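Local coordinates for protein acyl-CoA dehydrogenase (Slackia heliotrinireducens, PDB 4RM7) that is of unknown function but has the acyl-CoA dehydrogenase fold, in which helical N- and C-terminal domains flank a middle domain of beta strands, at residues Leu95-Leu100 and Pro111-Tyr116; Glu101-Ser106 and Tyr239-Tyr244; Leu126-Pro131 and Phe185-Val190. One frame throughout, in Å; residues are numbered along the deposited sequence.

Interaction 1 of 3, residues Leu95-Leu100 and Pro111-Tyr116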
ATOM      1  N   LEU A  95     -24.882 -15.285  17.555  1.00 56.49           N
ATOM      2  CA  LEU A  95     -25.674 -14.529  16.605  1.00 50.67           C
ATOM      3  C   LEU A  95     -26.962 -15.278  16.262  1.00 50.37           C
ATOM      4  O   LEU A  95     -28.031 -14.678  16.114  1.00 52.71           O
ATOM      5  CB  LEU A  95     -24.864 -14.252  15.342  1.00 46.79           C
ATOM      6  CG  LEU A  95     -25.635 -13.523  14.240  1.00 46.59           C
ATOM      7  CD1 LEU A  95     -25.909 -12.077  14.639  1.00 38.54           C
ATOM      8  CD2 LEU A  95     -24.901 -13.594  12.919  1.00 45.40           C
ATOM      9  N   GLN A  96     -26.849 -16.596  16.139  1.00 48.73           N
ATOM     10  CA  GLN A  96     -27.974 -17.438  15.752  1.00 49.88           C
ATOM     11  C   GLN A  96     -29.015 -17.444  16.844  1.00 51.63           C
ATOM     12  O   GLN A  96     -30.210 -17.529  16.578  1.00 54.82           O
ATOM     13  CB  GLN A  96     -27.520 -18.866  15.468  1.00 52.12           C
ATOM     14  CG  GLN A  96     -26.972 -19.071  14.078  1.00 61.24           C
ATOM     15  CD  GLN A  96     -26.813 -20.540  13.752  1.00 77.19           C
ATOM     16  OE1 GLN A  96     -26.584 -20.917  12.596  1.00 84.32           O
ATOM     17  NE2 GLN A  96     -26.931 -21.387  14.780  1.00 79.30           N
ATOM     18  N   LEU A  97     -28.534 -17.360  18.074  1.00 57.44           N
ATOM     19  CA  LEU A  97     -29.385 -17.308  19.240  1.00 62.07           C
ATOM     20  C   LEU A  97     -30.169 -16.020  19.235  1.00 64.24           C
ATOM     21  O   LEU A  97     -31.386 -16.003  19.412  1.00 71.50           O
ATOM     22  CB  LEU A  97     -28.553 -17.400  20.513  1.00 61.45           C
ATOM     23  CG  LEU A  97     -29.406 -17.585  21.763  1.00 66.46           C
ATOM     24  CD1 LEU A  97     -30.354 -18.764  21.566  1.00 67.83           C
ATOM     25  CD2 LEU A  97     -28.538 -17.776  22.995  1.00 62.29           C
ATOM     26  N   GLN A  98     -29.445 -14.937  19.022  1.00 61.34           N
ATOM     27  CA  GLN A  98     -30.022 -13.605  19.020  1.00 58.12           C
ATOM     28  C   GLN A  98     -31.077 -13.456  17.929  1.00 58.78           C
ATOM     29  O   GLN A  98     -32.182 -12.976  18.187  1.00 65.55           O
ATOM     30  CB  GLN A  98     -28.920 -12.576  18.843  1.00 52.62           C
ATOM     31  CG  GLN A  98     -29.353 -11.169  19.123  1.00 61.63           C
ATOM     32  CD  GLN A  98     -28.173 -10.247  19.284  1.00 64.98           C
ATOM     33  OE1 GLN A  98     -27.056 -10.694  19.567  1.00 67.36           O
ATOM     34  NE2 GLN A  98     -28.402  -8.953  19.085  1.00 62.85           N
ATOM     35  N   ILE A  99     -30.726 -13.889  16.719  1.00 55.22           N
ATOM     36  CA  ILE A  99     -31.630 -13.860  15.575  1.00 53.53           C
ATOM     37  C   ILE A  99     -32.890 -14.700  15.795  1.00 58.15           C
ATOM     38  O   ILE A  99     -33.997 -14.278  15.451  1.00 64.83           O
ATOM     39  CB  ILE A  99     -30.913 -14.343  14.314  1.00 47.58           C
ATOM     40  CG1 ILE A  99     -29.965 -13.265  13.813  1.00 49.01           C
ATOM     41  CG2 ILE A  99     -31.894 -14.684  13.219  1.00 41.77           C
ATOM     42  CD1 ILE A  99     -29.132 -13.723  12.650  1.00 52.71           C
ATOM     43  N   LEU A 100     -32.731 -15.882  16.376  1.00 55.94           N
ATOM     44  CA  LEU A 100     -33.896 -16.698  16.709  1.00 57.34           C
ATOM     45  C   LEU A 100     -34.834 -15.975  17.675  1.00 56.32           C
ATOM     46  O   LEU A 100     -36.043 -15.945  17.449  1.00 59.41           O
ATOM     47  CB  LEU A 100     -33.488 -18.040  17.318  1.00 53.87           C
ATOM     48  CG  LEU A 100     -34.732 -18.869  17.638  1.00 51.55           C
ATOM     49  CD1 LEU A 100     -35.433 -19.190  16.356  1.00 52.60           C
ATOM     50  CD2 LEU A 100     -34.428 -20.132  18.415  1.00 53.52           C
ATOM     51  N   PRO A 111     -37.591 -24.043  23.646  1.00 87.87           N
ATOM     52  CA  PRO A 111     -36.894 -25.331  23.521  1.00 81.46           C
ATOM     53  C   PRO A 111     -35.445 -25.196  23.075  1.00 74.52           C
ATOM     54  O   PRO A 111     -34.565 -25.873  23.600  1.00 78.13           O
ATOM     55  CB  PRO A 111     -37.715 -26.081  22.459  1.00 79.03           C
ATOM     56  CG  PRO A 111     -38.607 -25.058  21.829  1.00 80.24           C
ATOM     57  CD  PRO A 111     -38.859 -24.047  22.894  1.00 84.89           C
ATOM     58  N   PHE A 112     -35.198 -24.307  22.126  1.00 69.55           N
ATOM     59  CA  PHE A 112     -33.858 -24.135  21.580  1.00 57.60           C
ATOM     60  C   PHE A 112     -32.897 -23.490  22.560  1.00 62.01           C
ATOM     61  O   PHE A 112     -31.722 -23.857  22.598  1.00 67.56           O
ATOM     62  CB  PHE A 112     -33.909 -23.304  20.307  1.00 53.36           C
ATOM     63  CG  PHE A 112     -34.614 -23.982  19.182  1.00 57.65           C
ATOM     64  CD1 PHE A 112     -33.927 -24.842  18.336  1.00 60.79           C
ATOM     65  CD2 PHE A 112     -35.968 -23.771  18.973  1.00 64.32           C
ATOM     66  CE1 PHE A 112     -34.572 -25.476  17.299  1.00 63.49           C
ATOM     67  CE2 PHE A 112     -36.630 -24.407  17.933  1.00 71.14           C
ATOM     68  CZ  PHE A 112     -35.933 -25.260  17.092  1.00 68.11           C
ATOM     69  N   ARG A 113     -33.376 -22.521  23.337  1.00 61.50           N
ATOM     70  CA  ARG A 113     -32.514 -21.885  24.324  1.00 61.31           C
ATOM     71  C   ARG A 113     -32.124 -22.919  25.365  1.00 68.65           C
ATOM     72  O   ARG A 113     -30.963 -23.025  25.758  1.00 70.49           O
ATOM     73  CB  ARG A 113     -33.193 -20.689  24.997  1.00 58.56           C
ATOM     74  CG  ARG A 113     -32.459 -20.250  26.275  1.00 60.18           C
ATOM     75  CD  ARG A 113     -32.857 -18.869  26.789  1.00 67.28           C
ATOM     76  NE  ARG A 113     -32.180 -17.776  26.090  1.00 79.19           N
ATOM     77  CZ  ARG A 113     -30.881 -17.471  26.205  1.00 83.77           C
ATOM     78  NH1 ARG A 113     -30.375 -16.441  25.525  1.00 75.80           N
ATOM     79  NH2 ARG A 113     -30.075 -18.193  26.986  1.00 83.48           N
ATOM     80  N   THR A 114     -33.111 -23.694  25.795  1.00 75.04           N
ATOM     81  CA  THR A 114     -32.902 -24.688  26.836  1.00 75.40           C
ATOM     82  C   THR A 114     -31.878 -25.720  26.402  1.00 74.68           C
ATOM     83  O   THR A 114     -31.000 -26.096  27.175  1.00 80.77           O
ATOM     84  CB  THR A 114     -34.215 -25.374  27.213  1.00 72.61           C
ATOM     85  OG1 THR A 114     -34.985 -24.474  28.022  1.00 77.57           O
ATOM     86  CG2 THR A 114     -33.953 -26.658  27.992  1.00 67.11           C
ATOM     87  N   GLU A 115     -31.972 -26.154  25.156  1.00 68.01           N
ATOM     88  CA  GLU A 115     -31.025 -27.121  24.649  1.00 65.69           C
ATOM     89  C   GLU A 115     -29.609 -26.534  24.648  1.00 70.67           C
ATOM     90  O   GLU A 115     -28.634 -27.214  24.985  1.00 76.79           O
ATOM     91  CB  GLU A 115     -31.423 -27.570  23.250  1.00 66.31           C
ATOM     92  CG  GLU A 115     -30.418 -28.517  22.644  1.00 81.36           C
ATOM     93  CD  GLU A 115     -30.755 -28.914  21.231  1.00 97.18           C
ATOM     94  OE1 GLU A 115     -29.811 -28.991  20.411  1.00 98.33           O
ATOM     95  OE2 GLU A 115     -31.953 -29.153  20.946  1.00105.32           O
ATOM     96  N   TYR A 116     -29.507 -25.262  24.282  1.00 65.67           N
ATOM     97  CA  TYR A 116     -28.222 -24.589  24.219  1.00 60.63           C
ATOM     98  C   TYR A 116     -27.593 -24.463  25.606  1.00 65.54           C
ATOM     99  O   TYR A 116     -26.388 -24.656  25.770  1.00 66.55           O
ATOM    100  CB  TYR A 116     -28.380 -23.211  23.567  1.00 56.42           C
ATOM    101  CG  TYR A 116     -27.093 -22.419  23.462  1.00 54.02           C
ATOM    102  CD1 TYR A 116     -26.000 -22.924  22.774  1.00 52.09           C
ATOM    103  CD2 TYR A 116     -26.979 -21.157  24.050  1.00 53.19           C
ATOM    104  CE1 TYR A 116     -24.825 -22.196  22.670  1.00 53.06           C
ATOM    105  CE2 TYR A 116     -25.810 -20.418  23.958  1.00 49.62           C
ATOM    106  CZ  TYR A 116     -24.738 -20.943  23.265  1.00 53.12           C
ATOM    107  OH  TYR A 116     -23.582 -20.212  23.170  1.00 53.81           O
TER
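L97 and L100 face F112, R113 and Y116 across two helix segments that run nearly antiparallel, their axes 11.1 Å apart at closest approach and at 157° to each other. The segments belong to helix 90-103 and helix 106-119. They form an antiparallel helical hairpin in the N-terminal domain of the acyl-CoA dehydrogenase fold. The backbones come nearest at L97 and R113, whose CA atoms are 7.5 Å apart. No hydrogen bond joins the segments, and the contact is made by side chains. L97 has the largest share. Its CG lies anti to the backbone N (chi1 -170°), which sends CD2 out between two partners. On one of them, Y116, CD2 of L97 lies 3.9 Å from ring atom CD2. The other is the guanidinium of R113, whose chain bends at chi3 (-81°) and brings NH1 over to the leucine. R113 is held by a salt bridge from NH1 to E101 OE2, by the carbonyl of I60, also at NH1, and by Q117 OE1 at NH2. Y116 also rests on F49 and V50 of helix 43-50, so the hairpin is tied to an earlier helix. The ring of F112 meets that of Y124 with the planes nearly perpendicular. At the other end of the contact, L100 crosses F112 at about a right angle, with L100 CD2 3.7 Å from F112 CB.

Interaction 2 of 3, residues Glu101-Ser106 and Tyr239-Tyr244; sequences EAFASS and YSLLEY
L241 and F103 both hold CG anti to the carbonyl carbon, with chi1 of -75° and -77°, and these torsions bring the leucine methyl CD1 and the phenyl ring together. The contact is helix-to-helix packing between the N-terminal and C-terminal domains of the acyl-CoA dehydrogenase fold. Helix 90-103 ends here, and the long helix 234-270 passes beside it. The CA atoms of A102 and L241 are the nearest pair, 8.6 Å apart. That gap is filled by small and branched side chains, and no hydrogen bond crosses between the two segments. L241 does all the touching from its side, through one methyl group. A102 points its CB toward the other helix and meets that methyl directly, with A102 CB 3.5 Å from L241 CD1. F103 starts off to the side, but the CE2 side of its ring reaches the leucine. The F103 and L241 side chains run alongside each other, pointing opposite ways. After F103 the chain leaves the helix at A104 and turns to S105, the N-cap of helix 106-119, where S105 OG bonds to the backbone N of Q108. A backbone bond between A102 and S232 adds a polar tie close to the start of helix 234-270. The same helix also gives Q237 and L238 to the surroundings of F103. Within the pair itself, F103 CE2 lies 3.7 Å from L241 CD1.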
ATOM      1  N   GLU A 101     -34.281 -15.401  18.745  1.00 52.27           N
ATOM      2  CA  GLU A 101     -35.093 -14.700  19.742  1.00 55.83           C
ATOM      3  C   GLU A 101     -35.877 -13.558  19.119  1.00 60.63           C
ATOM      4  O   GLU A 101     -37.057 -13.370  19.414  1.00 72.08           O
ATOM      5  CB  GLU A 101     -34.229 -14.157  20.878  1.00 59.58           C
ATOM      6  CG  GLU A 101     -33.740 -15.212  21.860  1.00 63.33           C
ATOM      7  CD  GLU A 101     -32.821 -14.647  22.945  1.00 71.23           C
ATOM      8  OE1 GLU A 101     -32.314 -13.515  22.803  1.00 71.11           O
ATOM      9  OE2 GLU A 101     -32.605 -15.346  23.951  1.00 80.96           O
ATOM     10  N   ALA A 102     -35.217 -12.812  18.243  1.00 56.51           N
ATOM     11  CA  ALA A 102     -35.822 -11.649  17.597  1.00 52.82           C
ATOM     12  C   ALA A 102     -37.053 -12.001  16.772  1.00 61.30           C
ATOM     13  O   ALA A 102     -38.027 -11.254  16.781  1.00 80.71           O
ATOM     14  CB  ALA A 102     -34.787 -10.940  16.717  1.00 46.09           C
ATOM     15  N   PHE A 103     -37.031 -13.134  16.072  1.00 57.94           N
ATOM     16  CA  PHE A 103     -38.085 -13.409  15.088  1.00 56.68           C
ATOM     17  C   PHE A 103     -39.126 -14.436  15.520  1.00 62.19           C
ATOM     18  O   PHE A 103     -40.131 -14.639  14.828  1.00 65.01           O
ATOM     19  CB  PHE A 103     -37.463 -13.859  13.770  1.00 50.65           C
ATOM     20  CG  PHE A 103     -36.886 -12.739  12.976  1.00 59.76           C
ATOM     21  CD1 PHE A 103     -37.682 -12.014  12.101  1.00 66.18           C
ATOM     22  CD2 PHE A 103     -35.559 -12.393  13.110  1.00 57.82           C
ATOM     23  CE1 PHE A 103     -37.159 -10.971  11.365  1.00 57.83           C
ATOM     24  CE2 PHE A 103     -35.032 -11.347  12.379  1.00 56.76           C
ATOM     25  CZ  PHE A 103     -35.835 -10.638  11.506  1.00 57.95           C
ATOM     26  N   ALA A 104     -38.901 -15.079  16.660  1.00 64.77           N
ATOM     27  CA  ALA A 104     -39.818 -16.118  17.109  1.00 61.13           C
ATOM     28  C   ALA A 104     -40.349 -15.840  18.506  1.00 72.25           C
ATOM     29  O   ALA A 104     -39.676 -15.206  19.317  1.00 82.09           O
ATOM     30  CB  ALA A 104     -39.135 -17.473  17.070  1.00 56.21           C
ATOM     31  N   SER A 105     -41.553 -16.338  18.777  1.00 71.37           N
ATOM     32  CA  SER A 105     -42.175 -16.205  20.086  1.00 68.10           C
ATOM     33  C   SER A 105     -41.368 -16.899  21.159  1.00 69.94           C
ATOM     34  O   SER A 105     -40.544 -17.760  20.870  1.00 70.66           O
ATOM     35  CB  SER A 105     -43.586 -16.786  20.072  1.00 71.26           C
ATOM     36  OG  SER A 105     -43.547 -18.189  19.889  1.00 70.25           O
ATOM     37  N   SER A 106     -41.632 -16.540  22.407  1.00 79.09           N
ATOM     38  CA  SER A 106     -40.935 -17.144  23.527  1.00 79.62           C
ATOM     39  C   SER A 106     -41.158 -18.651  23.542  1.00 84.14           C
ATOM     40  O   SER A 106     -40.222 -19.423  23.749  1.00 88.68           O
ATOM     41  CB  SER A 106     -41.403 -16.514  24.830  1.00 85.70           C
ATOM     42  OG  SER A 106     -41.365 -15.104  24.714  1.00 91.96           O
ATOM     43  N   TYR A 239     -31.432  -7.220   8.962  1.00 63.23           N
ATOM     44  CA  TYR A 239     -30.253  -6.460   8.598  1.00 58.67           C
ATOM     45  C   TYR A 239     -29.545  -5.849   9.819  1.00 56.31           C
ATOM     46  O   TYR A 239     -28.314  -5.865   9.911  1.00 61.73           O
ATOM     47  CB  TYR A 239     -30.631  -5.368   7.596  1.00 69.66           C
ATOM     48  CG  TYR A 239     -29.431  -4.919   6.827  1.00 85.17           C
ATOM     49  CD1 TYR A 239     -29.020  -5.618   5.699  1.00 95.53           C
ATOM     50  CD2 TYR A 239     -28.662  -3.830   7.257  1.00 88.15           C
ATOM     51  CE1 TYR A 239     -27.893  -5.233   4.997  1.00103.02           C
ATOM     52  CE2 TYR A 239     -27.529  -3.434   6.562  1.00 94.33           C
ATOM     53  CZ  TYR A 239     -27.157  -4.142   5.431  1.00101.19           C
ATOM     54  OH  TYR A 239     -26.048  -3.777   4.722  1.00103.82           O
ATOM     55  N   SER A 240     -30.319  -5.308  10.754  1.00 54.97           N
ATOM     56  CA  SER A 240     -29.748  -4.833  12.007  1.00 51.74           C
ATOM     57  C   SER A 240     -29.033  -5.951  12.738  1.00 52.27           C
ATOM     58  O   SER A 240     -27.917  -5.764  13.218  1.00 62.46           O
ATOM     59  CB  SER A 240     -30.821  -4.241  12.908  1.00 51.46           C
ATOM     60  OG  SER A 240     -31.372  -3.094  12.297  1.00 66.98           O
ATOM     61  N   LEU A 241     -29.665  -7.117  12.818  1.00 44.52           N
ATOM     62  CA  LEU A 241     -29.059  -8.222  13.543  1.00 47.79           C
ATOM     63  C   LEU A 241     -27.729  -8.671  12.926  1.00 48.37           C
ATOM     64  O   LEU A 241     -26.784  -9.002  13.647  1.00 46.96           O
ATOM     65  CB  LEU A 241     -30.028  -9.384  13.618  1.00 57.14           C
ATOM     66  CG  LEU A 241     -31.096  -9.054  14.652  1.00 65.88           C
ATOM     67  CD1 LEU A 241     -32.317  -9.904  14.433  1.00 72.52           C
ATOM     68  CD2 LEU A 241     -30.537  -9.259  16.044  1.00 61.94           C
ATOM     69  N   LEU A 242     -27.647  -8.647  11.600  1.00 46.71           N
ATOM     70  CA  LEU A 242     -26.435  -9.053  10.912  1.00 48.06           C
ATOM     71  C   LEU A 242     -25.268  -8.085  11.170  1.00 52.07           C
ATOM     72  O   LEU A 242     -24.112  -8.458  11.021  1.00 55.50           O
ATOM     73  CB  LEU A 242     -26.696  -9.176   9.414  1.00 52.10           C
ATOM     74  CG  LEU A 242     -27.789 -10.180   9.062  1.00 56.82           C
ATOM     75  CD1 LEU A 242     -28.008 -10.228   7.569  1.00 63.10           C
ATOM     76  CD2 LEU A 242     -27.415 -11.544   9.595  1.00 55.53           C
ATOM     77  N   GLU A 243     -25.551  -6.852  11.572  1.00 49.89           N
ATOM     78  CA  GLU A 243     -24.461  -5.975  11.968  1.00 47.60           C
ATOM     79  C   GLU A 243     -23.731  -6.502  13.215  1.00 55.06           C
ATOM     80  O   GLU A 243     -22.505  -6.449  13.286  1.00 55.73           O
ATOM     81  CB  GLU A 243     -24.972  -4.563  12.188  1.00 49.15           C
ATOM     82  CG  GLU A 243     -25.405  -3.908  10.877  1.00 57.09           C
ATOM     83  CD  GLU A 243     -25.796  -2.452  11.037  1.00 73.66           C
ATOM     84  OE1 GLU A 243     -24.994  -1.680  11.606  1.00 72.48           O
ATOM     85  OE2 GLU A 243     -26.903  -2.078  10.582  1.00 85.04           O
ATOM     86  N   TYR A 244     -24.464  -7.034  14.185  1.00 57.98           N
ATOM     87  CA  TYR A 244     -23.815  -7.714  15.297  1.00 56.59           C
ATOM     88  C   TYR A 244     -22.853  -8.773  14.771  1.00 56.30           C
ATOM     89  O   TYR A 244     -21.751  -8.937  15.287  1.00 63.50           O
ATOM     90  CB  TYR A 244     -24.841  -8.366  16.224  1.00 57.73           C
ATOM     91  CG  TYR A 244     -25.720  -7.388  16.950  1.00 61.50           C
ATOM     92  CD1 TYR A 244     -25.265  -6.727  18.068  1.00 58.59           C
ATOM     93  CD2 TYR A 244     -27.006  -7.120  16.507  1.00 66.26           C
ATOM     94  CE1 TYR A 244     -26.065  -5.819  18.733  1.00 60.44           C
ATOM     95  CE2 TYR A 244     -27.822  -6.213  17.167  1.00 67.12           C
ATOM     96  CZ  TYR A 244     -27.347  -5.570  18.284  1.00 66.10           C
ATOM     97  OH  TYR A 244     -28.145  -4.673  18.957  1.00 66.71           O
TER

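Interaction 3 of 3, residues Leu126-Pro131 and Phe185-Val190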
ATOM      1  N   LEU A 126     -28.754 -21.581  10.483  1.00 53.41           N
ATOM      2  CA  LEU A 126     -29.313 -20.402   9.851  1.00 51.45           C
ATOM      3  C   LEU A 126     -29.082 -20.420   8.345  1.00 53.93           C
ATOM      4  O   LEU A 126     -27.949 -20.538   7.905  1.00 57.66           O
ATOM      5  CB  LEU A 126     -28.664 -19.174  10.480  1.00 60.68           C
ATOM      6  CG  LEU A 126     -29.128 -17.757  10.173  1.00 64.22           C
ATOM      7  CD1 LEU A 126     -30.605 -17.569  10.514  1.00 63.98           C
ATOM      8  CD2 LEU A 126     -28.266 -16.790  10.964  1.00 63.26           C
ATOM      9  N   ALA A 127     -30.136 -20.313   7.547  1.00 54.52           N
ATOM     10  CA  ALA A 127     -29.951 -20.322   6.095  1.00 50.65           C
ATOM     11  C   ALA A 127     -30.553 -19.097   5.431  1.00 54.96           C
ATOM     12  O   ALA A 127     -31.758 -19.047   5.201  1.00 60.26           O
ATOM     13  CB  ALA A 127     -30.550 -21.587   5.499  1.00 50.12           C
ATOM     14  N   ILE A 128     -29.706 -18.126   5.097  1.00 63.04           N
ATOM     15  CA  ILE A 128     -30.168 -16.828   4.608  1.00 58.26           C
ATOM     16  C   ILE A 128     -29.585 -16.388   3.259  1.00 59.12           C
ATOM     17  O   ILE A 128     -30.322 -15.963   2.371  1.00 61.80           O
ATOM     18  CB  ILE A 128     -29.839 -15.731   5.597  1.00 64.63           C
ATOM     19  CG1 ILE A 128     -30.191 -16.141   7.018  1.00 68.63           C
ATOM     20  CG2 ILE A 128     -30.591 -14.468   5.233  1.00 85.31           C
ATOM     21  CD1 ILE A 128     -29.755 -15.085   8.022  1.00 78.28           C
ATOM     22  N   SER A 129     -28.263 -16.454   3.111  1.00 59.66           N
ATOM     23  CA  SER A 129     -27.610 -15.962   1.892  1.00 58.41           C
ATOM     24  C   SER A 129     -28.042 -16.694   0.623  1.00 64.41           C
ATOM     25  O   SER A 129     -28.213 -17.907   0.632  1.00 71.94           O
ATOM     26  CB  SER A 129     -26.093 -16.069   2.032  1.00 59.56           C
ATOM     27  OG  SER A 129     -25.647 -15.493   3.251  1.00 63.74           O
ATOM     28  N   GLU A 130     -28.194 -15.957  -0.473  1.00 73.05           N
ATOM     29  CA  GLU A 130     -28.509 -16.555  -1.769  1.00 78.52           C
ATOM     30  C   GLU A 130     -27.481 -16.140  -2.819  1.00 92.74           C
ATOM     31  O   GLU A 130     -26.937 -15.033  -2.756  1.00 95.13           O
ATOM     32  CB  GLU A 130     -29.907 -16.152  -2.238  1.00 78.98           C
ATOM     33  CG  GLU A 130     -30.923 -16.066  -1.141  1.00 82.81           C
ATOM     34  CD  GLU A 130     -32.277 -16.570  -1.571  1.00 92.02           C
ATOM     35  OE1 GLU A 130     -33.189 -16.590  -0.724  1.00 94.00           O
ATOM     36  OE2 GLU A 130     -32.431 -16.955  -2.750  1.00100.37           O
ATOM     37  N   PRO A 131     -27.230 -17.020  -3.804  1.00 98.11           N
ATOM     38  CA  PRO A 131     -26.220 -16.782  -4.844  1.00102.41           C
ATOM     39  C   PRO A 131     -26.421 -15.504  -5.666  1.00105.53           C
ATOM     40  O   PRO A 131     -25.431 -14.885  -6.058  1.00107.40           O
ATOM     41  CB  PRO A 131     -26.355 -18.019  -5.750  1.00101.54           C
ATOM     42  CG  PRO A 131     -27.675 -18.629  -5.405  1.00 96.64           C
ATOM     43  CD  PRO A 131     -27.878 -18.335  -3.963  1.00 95.23           C
ATOM     44  N   PHE A 185     -41.464 -10.824   3.698  1.00 86.58           N
ATOM     45  CA  PHE A 185     -40.388 -11.470   4.429  1.00 78.32           C
ATOM     46  C   PHE A 185     -40.917 -12.441   5.478  1.00 78.95           C
ATOM     47  O   PHE A 185     -41.913 -12.163   6.144  1.00 81.25           O
ATOM     48  CB  PHE A 185     -39.503 -10.433   5.101  1.00 80.69           C
ATOM     49  CG  PHE A 185     -38.316 -11.024   5.780  1.00 80.66           C
ATOM     50  CD1 PHE A 185     -38.274 -11.131   7.158  1.00 83.59           C
ATOM     51  CD2 PHE A 185     -37.248 -11.505   5.036  1.00 74.98           C
ATOM     52  CE1 PHE A 185     -37.175 -11.693   7.786  1.00 82.09           C
ATOM     53  CE2 PHE A 185     -36.159 -12.068   5.655  1.00 70.91           C
ATOM     54  CZ  PHE A 185     -36.118 -12.162   7.034  1.00 74.02           C
ATOM     55  N   SER A 186     -40.242 -13.577   5.626  1.00 76.07           N
ATOM     56  CA  SER A 186     -40.686 -14.602   6.561  1.00 72.49           C
ATOM     57  C   SER A 186     -39.563 -15.549   6.929  1.00 68.47           C
ATOM     58  O   SER A 186     -38.650 -15.784   6.130  1.00 69.07           O
ATOM     59  CB  SER A 186     -41.836 -15.398   5.964  1.00 77.09           C
ATOM     60  OG  SER A 186     -41.372 -16.245   4.929  1.00 71.40           O
ATOM     61  N   PHE A 187     -39.636 -16.092   8.141  1.00 68.47           N
ATOM     62  CA  PHE A 187     -38.682 -17.093   8.602  1.00 64.59           C
ATOM     63  C   PHE A 187     -39.406 -18.409   8.850  1.00 71.13           C
ATOM     64  O   PHE A 187     -40.530 -18.420   9.350  1.00 73.48           O
ATOM     65  CB  PHE A 187     -37.968 -16.641   9.877  1.00 61.87           C
ATOM     66  CG  PHE A 187     -36.605 -16.031   9.642  1.00 68.26           C
ATOM     67  CD1 PHE A 187     -35.535 -16.819   9.232  1.00 69.37           C
ATOM     68  CD2 PHE A 187     -36.384 -14.674   9.864  1.00 74.37           C
ATOM     69  CE1 PHE A 187     -34.277 -16.266   9.023  1.00 64.80           C
ATOM     70  CE2 PHE A 187     -35.127 -14.111   9.661  1.00 72.55           C
ATOM     71  CZ  PHE A 187     -34.074 -14.911   9.242  1.00 67.06           C
ATOM     72  N   TRP A 188     -38.749 -19.515   8.509  1.00 69.26           N
ATOM     73  CA  TRP A 188     -39.323 -20.844   8.667  1.00 61.20           C
ATOM     74  C   TRP A 188     -38.332 -21.806   9.311  1.00 65.57           C
ATOM     75  O   TRP A 188     -37.218 -21.973   8.817  1.00 65.24           O
ATOM     76  CB  TRP A 188     -39.744 -21.397   7.314  1.00 56.32           C
ATOM     77  CG  TRP A 188     -40.729 -20.565   6.578  1.00 64.92           C
ATOM     78  CD1 TRP A 188     -40.482 -19.424   5.869  1.00 70.92           C
ATOM     79  CD2 TRP A 188     -42.131 -20.830   6.442  1.00 66.03           C
ATOM     80  NE1 TRP A 188     -41.653 -18.954   5.310  1.00 70.32           N
ATOM     81  CE2 TRP A 188     -42.675 -19.802   5.647  1.00 68.55           C
ATOM     82  CE3 TRP A 188     -42.979 -21.833   6.921  1.00 67.51           C
ATOM     83  CZ2 TRP A 188     -44.025 -19.750   5.327  1.00 77.48           C
ATOM     84  CZ3 TRP A 188     -44.317 -21.783   6.598  1.00 72.30           C
ATOM     85  CH2 TRP A 188     -44.829 -20.748   5.811  1.00 76.66           C
HETATM   86  N   MSE A 189     -38.735 -22.458  10.395  1.00 64.75           N
HETATM   87  CA  MSE A 189     -37.888 -23.469  11.026  1.00 60.86           C
HETATM   88  C   MSE A 189     -38.173 -24.848  10.420  1.00 67.35           C
HETATM   89  O   MSE A 189     -39.083 -25.558  10.856  1.00 73.61           O
HETATM   90  CB  MSE A 189     -38.108 -23.484  12.543  1.00 57.81           C
HETATM   91  CG  MSE A 189     -37.190 -24.428  13.307  1.00 53.98           C
HETATM   92 SE   MSE A 189     -35.309 -23.936  13.179  0.70 71.97          SE
HETATM   93  CE  MSE A 189     -35.300 -22.323  14.258  1.00 71.39           C
ATOM     94  N   VAL A 190     -37.394 -25.223   9.411  1.00 63.05           N
ATOM     95  CA  VAL A 190     -37.682 -26.427   8.641  1.00 55.14           C
ATOM     96  C   VAL A 190     -36.861 -27.620   9.094  1.00 61.86           C
ATOM     97  O   VAL A 190     -35.636 -27.563   9.103  1.00 62.85           O
ATOM     98  CB  VAL A 190     -37.421 -26.185   7.147  1.00 56.74           C
ATOM     99  CG1 VAL A 190     -37.766 -27.421   6.323  1.00 53.08           C
ATOM    100  CG2 VAL A 190     -38.201 -24.974   6.668  1.00 60.04           C
TER
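S186 OG, on the strand that sends F187 to L126 and I128, is gripped by two groups. It accepts the indole N-H of W188, with W188 NE1 2.8 Å from S186 OG. The bond is bent, at 137°, and the hydroxyl sits 24° out of the indole plane. The same OG bonds to the carbonyl of A173 on the neighbouring strand 168-175. Between the two segments the contact is apolar and small. F187 carries one side of it alone. With chi1 at -173°, which turns CG away from the backbone N, L126 reaches the ring with CD1, 4.2 Å from F187 CE1. I128 comes to the ring edge, near its plane, with I128 CD1 4.5 Å from F187 CZ. L238 of helix 234-270 touches both I128 and F187. The backbones stay well apart, with CA atoms of I128 and F187 9.4 Å from each other. The reason is that strand 168-175 lies between them. It pairs in parallel with strand 124-127 and antiparallel with strand 184-191, and F187 leans on its residues L170 and S172. L238 comes from a C-terminal-domain helix packed on the beta-sheet middle domain of the acyl-CoA dehydrogenase fold.

The three contacts meet around helix 90-103, which interactions 1 and 2 share, with centres about 11 Å apart. A salt bridge joins these two, with R113 NH1 2.9 Å from E101 OE2. Interaction 3 lies about 13 Å from interaction 2 and about 16 Å from interaction 1, centre to centre. Aromatic packing joins it to interaction 2, where F103 CG is 3.7 Å from F187 CD2. A probable hydrogen bond joins it to interaction 1, with Q96 OE1 3.1 Å from L126 N. Interaction 1 is internal to the N-terminal domain. Interaction 2 ties that domain to the C-terminal one. Interaction 3 belongs to the middle domain, so all three domains come together here.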